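Local atomic coordinates of Two-component response regulator yesN (Fusobacterium nucleatum, PDB entry 3LSG), a protein that probably binds specific DNA sequences and regulates transcription as the output half of a two-component system, this chain being its C-terminal helix-turn-helix domain. Residues Q19-L22 with S23-S26; I38-K41 with K42-I46; L52-K55 with R56-A60; E68-N71 with Y72-A75; V83-F86 with I87-F90. All blocks are in the same frame, centred on the assembly; numbering follows the deposited sequence.

Interaction 1: residues Q19-L22 with S23-S26; sequences QFTL and SVLS
T21, the N-cap of helix 22-28, turns its hydroxyl back over the first helical turn: OG1 lies 3.4 Å from V24 N, a weak capping bond. A chi1 of 64° makes this possible, because it lodges OG1 between the backbone N and the carbonyl carbon, with CG2 swung to the far side from that carbon. The backbone adds the stronger ties. L25 N bonds T21 O at 3.1 Å, which opens the alpha-helical pattern, and S26 N continues it by bonding L22 O at 2.9 Å. In AraC-family DNA-binding domains, a short helix like 22-28 leads the first helix-turn-helix, and the helix after it, here 33-44, is the one expected to read DNA.

V24 sends its two methyls different ways. Its CG1, anti to the backbone N (chi1 174°), leans on F20 CD1 at 3.9 Å, while CG2 turns back toward the loop and comes within 3.5 Å of both Q19 O and T21 OG1. The F20 ring is inclined to the valine and carries on to L25, with CZ 4.2 Å from L25 CB; its other neighbours include I10 and I11 of helix 2-14. At the polar surface, S23 OG bonds S33 of its own chain and E81 of the second subunit, so the start of this helix also belongs to the dimer contact.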
loop_
_atom_site.group_PDB
_atom_site.type_symbol
_atom_site.label_atom_id
_atom_site.label_comp_id
_atom_site.label_asym_id
_atom_site.label_seq_id
_atom_site.Cartn_x
_atom_site.Cartn_y
_atom_site.Cartn_z
ATOM N N GLN A 19 -1.341 -10.161 -1.453
ATOM C CA GLN A 19 -2.278 -10.020 -0.331
ATOM C C GLN A 19 -1.572 -9.977 1.044
ATOM O O GLN A 19 -2.224 -9.873 2.077
ATOM C CB GLN A 19 -3.372 -11.108 -0.374
ATOM C CG GLN A 19 -4.129 -11.213 -1.727
ATOM C CD GLN A 19 -4.700 -9.870 -2.222
ATOM O OE1 GLN A 19 -5.475 -9.209 -1.526
ATOM N NE2 GLN A 19 -4.317 -9.474 -3.438
ATOM N N PHE A 20 -0.243 -10.042 1.043
ATOM C CA PHE A 20 0.544 -10.027 2.273
ATOM C C PHE A 20 0.673 -8.611 2.830
ATOM O O PHE A 20 1.215 -7.741 2.171
ATOM C CB PHE A 20 1.931 -10.621 2.011
ATOM C CG PHE A 20 2.830 -10.659 3.226
ATOM C CD1 PHE A 20 2.563 -11.523 4.277
ATOM C CD2 PHE A 20 3.948 -9.845 3.304
ATOM C CE1 PHE A 20 3.385 -11.565 5.383
ATOM C CE2 PHE A 20 4.780 -9.883 4.407
ATOM C CZ PHE A 20 4.509 -10.751 5.440
ATOM N N THR A 21 0.148 -8.398 4.040
ATOM C CA THR A 21 0.108 -7.094 4.676
ATOM C C THR A 21 0.580 -7.192 6.125
ATOM O O THR A 21 0.879 -8.279 6.630
ATOM C CB THR A 21 -1.328 -6.542 4.703
ATOM O OG1 THR A 21 -2.149 -7.392 5.516
ATOM C CG2 THR A 21 -1.913 -6.503 3.301
ATOM N N LEU A 22 0.635 -6.043 6.787
ATOM C CA LEU A 22 0.974 -5.977 8.208
ATOM C C LEU A 22 0.041 -6.871 9.015
ATOM O O LEU A 22 0.486 -7.596 9.901
ATOM C CB LEU A 22 0.901 -4.522 8.717
ATOM C CG LEU A 22 1.143 -4.339 10.224
ATOM C CD1 LEU A 22 2.512 -4.828 10.590
ATOM C CD2 LEU A 22 0.977 -2.894 10.666
ATOM N N SER A 23 -1.245 -6.837 8.675
ATOM C CA SER A 23 -2.269 -7.626 9.370
ATOM C C SER A 23 -2.106 -9.148 9.216
ATOM O O SER A 23 -2.364 -9.916 10.147
ATOM C CB SER A 23 -3.665 -7.185 8.905
ATOM O OG SER A 23 -3.940 -5.867 9.362
ATOM N N VAL A 24 -1.681 -9.583 8.038
ATOM C CA VAL A 24 -1.425 -10.999 7.801
ATOM C C VAL A 24 -0.231 -11.433 8.654
ATOM O O VAL A 24 -0.264 -12.483 9.300
ATOM C CB VAL A 24 -1.149 -11.268 6.304
ATOM C CG1 VAL A 24 -0.732 -12.723 6.073
ATOM C CG2 VAL A 24 -2.369 -10.916 5.463
ATOM N N LEU A 25 0.825 -10.620 8.665
ATOM C CA LEU A 25 1.980 -10.915 9.513
ATOM C C LEU A 25 1.598 -10.965 10.998
ATOM O O LEU A 25 1.956 -11.892 11.725
ATOM C CB LEU A 25 3.091 -9.885 9.303
ATOM C CG LEU A 25 4.373 -10.098 10.114
ATOM C CD1 LEU A 25 4.938 -11.523 9.913
ATOM C CD2 LEU A 25 5.425 -9.077 9.732
ATOM N N SER A 26 0.861 -9.969 11.453
ATOM C CA SER A 26 0.586 -9.876 12.877
ATOM C C SER A 26 -0.223 -11.100 13.316
ATOM O O SER A 26 0.012 -11.671 14.389
ATOM C CB SER A 26 -0.112 -8.542 13.206
ATOM O OG SER A 26 -1.495 -8.608 12.906
#

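Interaction 2: residues I38-K41 with K42-I46; sequences IMFK and KNFGI
Helix 33-44, which by comparison with AraC-type domains is probably the second helix of the first helix-turn-helix, comes to its end where F40 stacks on F44 one turn later. The two rings form an offset stack: their centroids are 4.1 Å apart and their planes differ by only 5°. F44 CD2 lies above the middle of the F40 ring, whereas F40 CZ sits over the F44 ring nearer its rim, 3.6 Å from F44 CG. F40 has CG anti to its backbone N (chi1 -171°) and F44 has CG beside its own N (chi1 -72°); with these torsions the rings come face to face.

The aromatic side of the helix packs against the rest of the fold. Y51 meets both rings edge-to-face, I7 and I11 of helix 2-14 touch F40, and K4 makes a cation-pi contact with F44. In AraC-type domains the corresponding helix is thought to enter the DNA major groove.

The backbone closes the helix just beyond the stack. F44 N bonds F40 O at 2.8 Å, and G45 N bonds K41 O at 3.0 Å, coming from above the carbonyl plane. G45 then leaves helical geometry with a positive phi, where a CB would press on the preceding carbonyl oxygen. The chain turns back, and I46 O arrives in the plane of the F40 ring, 3.3 Å from F40 CD2. The same oxygen receives a CA-H...O contact from K41 CA at 3.6 Å.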
loop_
_atom_site.group_PDB
_atom_site.type_symbol
_atom_site.label_atom_id
_atom_site.label_comp_id
_atom_site.label_asym_id
_atom_site.label_seq_id
_atom_site.Cartn_x
_atom_site.Cartn_y
_atom_site.Cartn_z
ATOM N N ILE A 38 4.917 -1.129 16.073
ATOM C CA ILE A 38 5.903 -0.597 17.021
ATOM C C ILE A 38 7.093 -1.537 17.232
ATOM O O ILE A 38 8.246 -1.119 17.220
ATOM C CB ILE A 38 5.243 -0.328 18.395
ATOM C CG1 ILE A 38 4.187 0.776 18.258
ATOM C CG2 ILE A 38 6.304 0.013 19.475
ATOM C CD1 ILE A 38 3.398 1.031 19.539
HETATM N N MSE A 39 6.815 -2.814 17.438
HETATM C CA MSE A 39 7.899 -3.743 17.714
HETATM C C MSE A 39 8.767 -3.957 16.474
HETATM O O MSE A 39 9.993 -4.055 16.578
HETATM C CB MSE A 39 7.370 -5.066 18.264
HETATM C CG MSE A 39 8.457 -6.118 18.455
HETATM SE SE MSE A 39 8.662 -7.272 16.879
HETATM C CE MSE A 39 7.451 -8.694 17.461
ATOM N N PHE A 40 8.136 -4.010 15.305
ATOM C CA PHE A 40 8.893 -4.171 14.068
ATOM C C PHE A 40 9.878 -3.025 13.908
ATOM O O PHE A 40 11.064 -3.246 13.676
ATOM C CB PHE A 40 7.984 -4.243 12.841
ATOM C CG PHE A 40 8.715 -4.610 11.580
ATOM C CD1 PHE A 40 8.717 -5.921 11.119
ATOM C CD2 PHE A 40 9.427 -3.654 10.871
ATOM C CE1 PHE A 40 9.407 -6.271 9.965
ATOM C CE2 PHE A 40 10.112 -3.995 9.721
ATOM C CZ PHE A 40 10.100 -5.308 9.265
ATOM N N LYS A 41 9.373 -1.804 14.019
ATOM C CA LYS A 41 10.190 -0.613 13.842
ATOM C C LYS A 41 11.295 -0.565 14.892
ATOM O O LYS A 41 12.409 -0.122 14.616
ATOM C CB LYS A 41 9.326 0.642 13.935
ATOM C CG LYS A 41 10.062 1.951 13.655
ATOM C CD LYS A 41 9.076 3.051 13.239
ATOM C CE LYS A 41 9.729 4.424 13.217
ATOM N NZ LYS A 41 10.969 4.421 12.394
ATOM N N LYS A 42 10.989 -1.028 16.097
ATOM C CA LYS A 42 12.022 -1.125 17.119
ATOM C C LYS A 42 13.131 -2.082 16.678
ATOM O O LYS A 42 14.307 -1.732 16.714
ATOM C CB LYS A 42 11.438 -1.554 18.465
ATOM C CG LYS A 42 12.408 -1.385 19.621
ATOM C CD LYS A 42 12.849 0.071 19.758
ATOM C CE LYS A 42 13.739 0.273 20.982
ATOM N NZ LYS A 42 14.085 1.707 21.219
ATOM N N ASN A 43 12.751 -3.274 16.230
ATOM C CA ASN A 43 13.724 -4.316 15.886
ATOM C C ASN A 43 14.498 -4.154 14.571
ATOM O O ASN A 43 15.660 -4.533 14.484
ATOM C CB ASN A 43 13.058 -5.689 15.898
ATOM C CG ASN A 43 12.739 -6.168 17.301
ATOM O OD1 ASN A 43 12.337 -5.385 18.172
ATOM N ND2 ASN A 43 12.913 -7.466 17.528
ATOM N N PHE A 44 13.842 -3.617 13.552
ATOM C CA PHE A 44 14.423 -3.529 12.219
ATOM C C PHE A 44 14.900 -2.118 11.883
ATOM O O PHE A 44 15.674 -1.923 10.942
ATOM C CB PHE A 44 13.415 -4.005 11.171
ATOM C CG PHE A 44 13.187 -5.487 11.188
ATOM C CD1 PHE A 44 13.753 -6.297 10.219
ATOM C CD2 PHE A 44 12.411 -6.072 12.186
ATOM C CE1 PHE A 44 13.552 -7.666 10.232
ATOM C CE2 PHE A 44 12.204 -7.444 12.213
ATOM C CZ PHE A 44 12.778 -8.245 11.236
ATOM N N GLY A 45 14.412 -1.138 12.634
ATOM C CA GLY A 45 14.840 0.235 12.462
ATOM C C GLY A 45 14.033 1.038 11.460
ATOM O O GLY A 45 14.189 2.254 11.361
ATOM N N ILE A 46 13.177 0.360 10.707
ATOM C CA ILE A 46 12.315 1.021 9.745
ATOM C C ILE A 46 10.963 0.339 9.840
ATOM O O ILE A 46 10.873 -0.765 10.359
ATOM C CB ILE A 46 12.848 0.873 8.299
ATOM C CG1 ILE A 46 12.830 -0.594 7.867
ATOM C CG2 ILE A 46 14.262 1.432 8.178
ATOM C CD1 ILE A 46 13.121 -0.797 6.390
#

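Interaction 3: residues L52-K55 with R56-A60; sequences LLQK and RMEKA
Q54 donates from NE2 to E58 OE2 at 2.8 Å, a nearly straight hydrogen bond between side chains one helical turn apart. The oxygen lies close to the amide plane of Q54, yet the donor meets the carboxylate from above, 43° out of its plane. The two flat groups are accordingly turned 75° against each other. Q54 attains this with CG anti to its backbone N (chi1 171°) and an extended chain, so that its CG also rests 3.4 Å from E58 OE2. Beneath them E58 N bonds Q54 O at 3.0 Å, doubling the link between the two residues.

K55 and R56 find their strongest polar partners outside the two segments: K55 NZ forms a salt bridge with E12, and R56 NE donates to the carbonyl oxygen of Y15. R56 is extended from CG to NE and runs back past L52, whose methyl groups lie over one face of the guanidinium. L52 CD2 is 3.6 Å from R56 NH1, and CD1 is 3.7 Å from R56 NE.

On another side of the helix the contact becomes apolar. L53 CD1 packs on CG of the selenomethionine M57 at 3.9 Å. The helix thus meets F20 and Y15 near L52 and helix 83-94 at M57 and A60, as in AraC-family domains, where the long helix joins the two helix-turn-helix units.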
loop_
_atom_site.group_PDB
_atom_site.type_symbol
_atom_site.label_atom_id
_atom_site.label_comp_id
_atom_site.label_asym_id
_atom_site.label_seq_id
_atom_site.Cartn_x
_atom_site.Cartn_y
_atom_site.Cartn_z
ATOM N N LEU A 52 9.042 -4.242 3.701
ATOM C CA LEU A 52 8.386 -5.088 2.716
ATOM C C LEU A 52 8.629 -4.523 1.309
ATOM O O LEU A 52 8.968 -5.255 0.389
ATOM C CB LEU A 52 6.887 -5.191 3.003
ATOM C CG LEU A 52 6.068 -5.917 1.927
ATOM C CD1 LEU A 52 6.590 -7.326 1.623
ATOM C CD2 LEU A 52 4.579 -5.954 2.308
ATOM N N LEU A 53 8.471 -3.213 1.165
ATOM C CA LEU A 53 8.744 -2.549 -0.101
ATOM C C LEU A 53 10.183 -2.820 -0.560
ATOM O O LEU A 53 10.422 -3.183 -1.705
ATOM C CB LEU A 53 8.473 -1.046 0.015
ATOM C CG LEU A 53 8.834 -0.268 -1.254
ATOM C CD1 LEU A 53 7.961 -0.760 -2.419
ATOM C CD2 LEU A 53 8.655 1.228 -1.046
ATOM N N GLN A 54 11.138 -2.696 0.354
ATOM C CA GLN A 54 12.536 -2.946 -0.005
ATOM C C GLN A 54 12.784 -4.364 -0.530
ATOM O O GLN A 54 13.503 -4.545 -1.499
ATOM C CB GLN A 54 13.463 -2.676 1.174
ATOM C CG GLN A 54 14.877 -3.125 0.929
ATOM C CD GLN A 54 15.796 -2.736 2.059
ATOM O OE1 GLN A 54 15.336 -2.330 3.124
ATOM N NE2 GLN A 54 17.101 -2.844 1.830
ATOM N N LYS A 55 12.195 -5.371 0.108
ATOM C CA LYS A 55 12.355 -6.737 -0.388
ATOM C C LYS A 55 11.821 -6.886 -1.819
ATOM O O LYS A 55 12.435 -7.539 -2.663
ATOM C CB LYS A 55 11.686 -7.738 0.554
ATOM C CG LYS A 55 12.329 -7.772 1.929
ATOM C CD LYS A 55 13.518 -8.714 1.964
ATOM C CE LYS A 55 13.038 -10.152 1.792
ATOM N NZ LYS A 55 14.035 -11.151 2.264
ATOM N N ARG A 56 10.670 -6.285 -2.081
ATOM C CA ARG A 56 10.068 -6.334 -3.404
ATOM C C ARG A 56 10.873 -5.578 -4.477
ATOM O O ARG A 56 11.013 -6.066 -5.598
ATOM C CB ARG A 56 8.631 -5.811 -3.340
ATOM C CG ARG A 56 7.747 -6.660 -2.420
ATOM C CD ARG A 56 6.343 -6.092 -2.270
ATOM N NE ARG A 56 5.402 -7.156 -1.904
ATOM C CZ ARG A 56 4.191 -6.941 -1.404
ATOM N NH1 ARG A 56 3.759 -5.700 -1.194
ATOM N NH2 ARG A 56 3.411 -7.967 -1.119
HETATM N N MSE A 57 11.393 -4.403 -4.132
HETATM C CA MSE A 57 12.213 -3.628 -5.063
HETATM C C MSE A 57 13.536 -4.334 -5.383
HETATM O O MSE A 57 14.005 -4.334 -6.526
HETATM C CB MSE A 57 12.501 -2.228 -4.495
HETATM C CG MSE A 57 11.273 -1.316 -4.371
HETATM SE SE MSE A 57 10.255 -1.089 -6.030
HETATM C CE MSE A 57 9.030 -2.605 -5.979
ATOM N N GLU A 58 14.148 -4.930 -4.366
ATOM C CA GLU A 58 15.383 -5.655 -4.586
ATOM C C GLU A 58 15.160 -6.842 -5.519
ATOM O O GLU A 58 15.976 -7.092 -6.398
ATOM C CB GLU A 58 16.031 -6.056 -3.256
ATOM C CG GLU A 58 16.589 -4.829 -2.517
ATOM C CD GLU A 58 17.058 -5.093 -1.086
ATOM O OE1 GLU A 58 16.758 -6.166 -0.513
ATOM O OE2 GLU A 58 17.726 -4.197 -0.526
ATOM N N LYS A 59 14.040 -7.542 -5.356
ATOM C CA LYS A 59 13.704 -8.639 -6.256
ATOM C C LYS A 59 13.388 -8.092 -7.658
ATOM O O LYS A 59 13.775 -8.680 -8.654
ATOM C CB LYS A 59 12.531 -9.451 -5.709
ATOM C CG LYS A 59 12.135 -10.677 -6.527
ATOM C CD LYS A 59 13.329 -11.589 -6.789
ATOM C CE LYS A 59 12.877 -12.995 -7.220
ATOM N NZ LYS A 59 14.027 -13.917 -7.439
ATOM N N ALA A 60 12.724 -6.941 -7.731
ATOM C CA ALA A 60 12.412 -6.341 -9.022
ATOM C C ALA A 60 13.709 -6.031 -9.761
ATOM O O ALA A 60 13.855 -6.332 -10.947
ATOM C CB ALA A 60 11.596 -5.087 -8.833
#

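Interaction 4: residues E68-N71 with Y72-A75; sequences ELKN and YEIA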
loop_
_atom_site.group_PDB
_atom_site.type_symbol
_atom_site.label_atom_id
_atom_site.label_comp_id
_atom_site.label_asym_id
_atom_site.label_seq_id
_atom_site.Cartn_x
_atom_site.Cartn_y
_atom_site.Cartn_z
ATOM N N GLU A 68 14.184 -11.150 -19.271
ATOM C CA GLU A 68 13.532 -10.329 -20.287
ATOM C C GLU A 68 12.050 -10.152 -19.967
ATOM O O GLU A 68 11.265 -9.729 -20.817
ATOM C CB GLU A 68 13.689 -10.974 -21.669
ATOM C CG GLU A 68 15.136 -11.132 -22.110
ATOM C CD GLU A 68 15.855 -9.798 -22.202
ATOM O OE1 GLU A 68 15.275 -8.851 -22.781
ATOM O OE2 GLU A 68 16.995 -9.697 -21.692
ATOM N N LEU A 69 11.673 -10.472 -18.733
ATOM C CA LEU A 69 10.295 -10.293 -18.282
ATOM C C LEU A 69 9.788 -8.864 -18.498
ATOM O O LEU A 69 10.523 -7.899 -18.286
ATOM C CB LEU A 69 10.173 -10.657 -16.797
ATOM C CG LEU A 69 10.461 -12.105 -16.414
ATOM C CD1 LEU A 69 10.516 -12.215 -14.907
ATOM C CD2 LEU A 69 9.406 -13.051 -17.006
ATOM N N LYS A 70 8.525 -8.737 -18.902
ATOM C CA LYS A 70 7.862 -7.432 -18.999
ATOM C C LYS A 70 7.542 -6.877 -17.609
ATOM O O LYS A 70 7.499 -7.620 -16.620
ATOM C CB LYS A 70 6.563 -7.550 -19.823
ATOM C CG LYS A 70 6.782 -8.069 -21.248
ATOM C CD LYS A 70 7.500 -6.992 -22.059
ATOM C CE LYS A 70 8.228 -7.540 -23.250
ATOM N NZ LYS A 70 9.088 -6.463 -23.818
ATOM N N ASN A 71 7.319 -5.569 -17.529
ATOM C CA ASN A 71 6.974 -4.947 -16.248
ATOM C C ASN A 71 5.770 -5.604 -15.590
ATOM O O ASN A 71 5.782 -5.824 -14.392
ATOM C CB ASN A 71 6.755 -3.434 -16.404
ATOM C CG ASN A 71 8.051 -2.689 -16.695
ATOM O OD1 ASN A 71 9.128 -3.159 -16.341
ATOM N ND2 ASN A 71 7.951 -1.518 -17.314
ATOM N N TYR A 72 4.729 -5.921 -16.367
ATOM C CA TYR A 72 3.538 -6.514 -15.772
ATOM C C TYR A 72 3.861 -7.884 -15.172
ATOM O O TYR A 72 3.209 -8.307 -14.222
ATOM C CB TYR A 72 2.325 -6.563 -16.744
ATOM C CG TYR A 72 2.537 -7.434 -17.957
ATOM C CD1 TYR A 72 2.338 -8.815 -17.892
ATOM C CD2 TYR A 72 2.952 -6.878 -19.167
ATOM C CE1 TYR A 72 2.553 -9.621 -19.020
ATOM C CE2 TYR A 72 3.175 -7.664 -20.285
ATOM C CZ TYR A 72 2.983 -9.036 -20.208
ATOM O OH TYR A 72 3.205 -9.813 -21.329
ATOM N N GLU A 73 4.882 -8.556 -15.699
ATOM C CA GLU A 73 5.284 -9.863 -15.162
ATOM C C GLU A 73 6.112 -9.712 -13.893
ATOM O O GLU A 73 5.898 -10.409 -12.910
ATOM C CB GLU A 73 6.104 -10.643 -16.174
ATOM C CG GLU A 73 5.376 -10.975 -17.459
ATOM C CD GLU A 73 6.213 -11.840 -18.394
ATOM O OE1 GLU A 73 7.140 -11.308 -19.040
ATOM O OE2 GLU A 73 5.937 -13.057 -18.487
ATOM N N ILE A 74 7.077 -8.811 -13.932
ATOM C CA ILE A 74 7.864 -8.510 -12.750
ATOM C C ILE A 74 6.978 -7.990 -11.620
ATOM O O ILE A 74 7.126 -8.422 -10.485
ATOM C CB ILE A 74 8.978 -7.519 -13.064
ATOM C CG1 ILE A 74 9.991 -8.172 -14.006
ATOM C CG2 ILE A 74 9.682 -7.071 -11.783
ATOM C CD1 ILE A 74 10.981 -7.160 -14.618
ATOM N N ALA A 75 6.049 -7.086 -11.928
ATOM C CA ALA A 75 5.118 -6.585 -10.912
ATOM C C ALA A 75 4.428 -7.757 -10.227
ATOM O O ALA A 75 4.392 -7.852 -9.003
ATOM C CB ALA A 75 4.080 -5.653 -11.538
#
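E73 folds back over the start of helix 71-77, and its path can be traced atom by atom. CB begins 3.4 Å from K70 O, the carbonyl that heads the helix. CG sits beside the glutamate's own backbone N (chi1 -62°), which directs the chain toward the preceding loop, and the extended segment beyond it carries CD to 3.7 Å from L69 CD2. At the tip, OE1 accepts K70 N at 2.9 Å with an N-H...O angle of 162°, using its anti lone pair, the one directed away from OE2. The other oxygen, OE2, is 3.8 Å from L69 CD2; the two side chains cross at about a right angle.

K70 is the N-cap residue and E73 stands three places after it. The bond from the N-cap amide to this side chain is thus one half of a capping box; the reciprocal bond has no counterpart, since lysine offers no side-chain acceptor. The backbone supplies the usual closure, with I74 N bonding K70 O at 3.0 Å and A75 N bonding N71 O. On the outer side, Y72 holds CG between its backbone N and carbonyl carbon (chi1 64°), which brings CE2 to 3.4 Å from K70 CB.

L69 CB touches I74 CG1 at 3.7 Å across the cap, the pairing known as a hydrophobic staple. From there I74 reaches A60, L63 and L64 of helix 48-66, A75 packs against F86 of helix 83-94, and N71 lies against V83 and I87 of that same helix.

Interaction 5: residues V83-F86 with I87-F90; sequences VNYF and ITKF. With PO4 (phosphate ion), chain F.
Helix 83-94 probably corresponds to the recognition helix of the second helix-turn-helix in AraC-type domains, and here Y85 and K89, one turn apart, reach side by side to a phosphate ion at the subunit interface. Y85 OH donates to phosphate O4 at 2.6 Å, that oxygen lying in the plane of the ring at its edge. K89 NZ donates to O3, also at 2.6 Å. The lysine passes along one face of the tyrosine, its CG 4.1 Å above the ring plane, and CE comes to 3.2 Å from Y85 OH.

At the base of the pair, Y85 O accepts two donors, K89 N and the hydroxyl of T88 at 2.7 Å. T88 places OG1 between its backbone N and carbonyl carbon (chi1 71°), within reach of that oxygen. The inward side is aromatic: F86 CZ meets F90 CD1 at 4.1 Å, with ring planes 60° apart, against M57 of helix 48-66.

Y85 and K89 of the second subunit bind the same ion, whose charge should offset that of the lysines. The phosphate probably comes from the crystallisation liquor; Y85 and K89 can together hold a phosphate group, but whether they do so on DNA remains unsettled.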
loop_
_atom_site.group_PDB
_atom_site.type_symbol
_atom_site.label_atom_id
_atom_site.label_comp_id
_atom_site.label_asym_id
_atom_site.label_seq_id
_atom_site.Cartn_x
_atom_site.Cartn_y
_atom_site.Cartn_z
ATOM N N VAL A 83 0.515 -3.071 -12.346
ATOM C CA VAL A 83 1.818 -2.772 -12.959
ATOM C C VAL A 83 2.183 -1.280 -12.910
ATOM O O VAL A 83 3.336 -0.929 -12.778
ATOM C CB VAL A 83 1.908 -3.283 -14.415
ATOM C CG1 VAL A 83 0.829 -2.653 -15.291
ATOM C CG2 VAL A 83 3.282 -3.010 -15.002
ATOM N N ASN A 84 1.202 -0.395 -13.026
ATOM C CA ASN A 84 1.529 1.026 -12.988
ATOM C C ASN A 84 1.878 1.510 -11.592
ATOM O O ASN A 84 2.735 2.373 -11.429
ATOM C CB ASN A 84 0.418 1.862 -13.599
ATOM C CG ASN A 84 0.352 1.694 -15.094
ATOM O OD1 ASN A 84 1.383 1.711 -15.771
ATOM N ND2 ASN A 84 -0.847 1.508 -15.619
ATOM N N TYR A 85 1.234 0.930 -10.586
ATOM C CA TYR A 85 1.579 1.239 -9.205
ATOM C C TYR A 85 2.987 0.728 -8.906
ATOM O O TYR A 85 3.788 1.421 -8.302
ATOM C CB TYR A 85 0.561 0.647 -8.227
ATOM C CG TYR A 85 0.672 1.236 -6.828
ATOM C CD1 TYR A 85 0.435 2.595 -6.600
ATOM C CD2 TYR A 85 1.017 0.440 -5.746
ATOM C CE1 TYR A 85 0.538 3.137 -5.330
ATOM C CE2 TYR A 85 1.117 0.964 -4.468
ATOM C CZ TYR A 85 0.878 2.312 -4.261
ATOM O OH TYR A 85 0.979 2.824 -2.981
ATOM N N PHE A 86 3.277 -0.496 -9.329
ATOM C CA PHE A 86 4.648 -1.017 -9.293
ATOM C C PHE A 86 5.667 -0.045 -9.902
ATOM O O PHE A 86 6.695 0.235 -9.307
ATOM C CB PHE A 86 4.753 -2.369 -10.014
ATOM C CG PHE A 86 6.187 -2.764 -10.357
ATOM C CD1 PHE A 86 7.095 -3.097 -9.352
ATOM C CD2 PHE A 86 6.619 -2.781 -11.662
ATOM C CE1 PHE A 86 8.412 -3.444 -9.659
ATOM C CE2 PHE A 86 7.930 -3.142 -11.981
ATOM C CZ PHE A 86 8.821 -3.470 -10.985
ATOM N N ILE A 87 5.375 0.473 -11.087
ATOM C CA ILE A 87 6.288 1.411 -11.737
ATOM C C ILE A 87 6.493 2.681 -10.897
ATOM O O ILE A 87 7.620 3.166 -10.762
ATOM C CB ILE A 87 5.793 1.767 -13.159
ATOM C CG1 ILE A 87 6.084 0.619 -14.141
ATOM C CG2 ILE A 87 6.453 3.049 -13.656
ATOM C CD1 ILE A 87 5.222 0.695 -15.420
ATOM N N THR A 88 5.414 3.204 -10.306
ATOM C CA THR A 88 5.531 4.392 -9.469
ATOM C C THR A 88 6.355 4.143 -8.202
ATOM O O THR A 88 7.116 5.021 -7.783
ATOM C CB THR A 88 4.165 4.994 -9.071
ATOM O OG1 THR A 88 3.512 4.128 -8.135
ATOM C CG2 THR A 88 3.285 5.199 -10.295
ATOM N N LYS A 89 6.208 2.970 -7.587
ATOM C CA LYS A 89 7.000 2.668 -6.394
ATOM C C LYS A 89 8.471 2.493 -6.777
ATOM O O LYS A 89 9.360 2.987 -6.091
ATOM C CB LYS A 89 6.479 1.410 -5.671
ATOM C CG LYS A 89 5.149 1.595 -4.924
ATOM C CD LYS A 89 5.312 2.575 -3.768
ATOM C CE LYS A 89 4.127 2.543 -2.823
ATOM N NZ LYS A 89 4.194 3.668 -1.841
ATOM N N PHE A 90 8.720 1.777 -7.878
ATOM C CA PHE A 90 10.072 1.525 -8.340
ATOM C C PHE A 90 10.773 2.853 -8.618
ATOM O O PHE A 90 11.932 3.056 -8.239
ATOM C CB PHE A 90 10.049 0.678 -9.619
ATOM C CG PHE A 90 11.410 0.203 -10.051
ATOM C CD1 PHE A 90 11.847 -1.078 -9.736
ATOM C CD2 PHE A 90 12.252 1.036 -10.768
ATOM C CE1 PHE A 90 13.118 -1.522 -10.132
ATOM C CE2 PHE A 90 13.509 0.597 -11.176
ATOM C CZ PHE A 90 13.946 -0.675 -10.850
HETATM P P PO4 F . 1.535 2.093 0.293
HETATM O O1 PO4 F . 2.464 1.297 1.168
HETATM O O2 PO4 F . 0.305 2.502 1.060
HETATM O O3 PO4 F . 2.263 3.331 -0.182
HETATM O O4 PO4 F . 1.124 1.249 -0.887
#

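How the interactions relate
The five interactions follow one another along the chain without overlap. Interactions 1 and 2 lie on successive helices, 22-28 and 33-44, with centres about 15 Å apart; interactions 4 and 5 lie on helices 71-77 and 83-94, about 11 Å apart. Interaction 3, on helix 48-66 near the centre of the chain, touches all four: L52 meets F20, Q54 meets I46, A60 meets I74, and M57 packs on F90. Interactions 2 and 5 are about 25 Å apart, on opposite sides of that centre. This matches the two-unit layout of AraC-type domains, probably placing both recognition helices for DNA. Interactions 1, 2 and 5 also reach the second subunit.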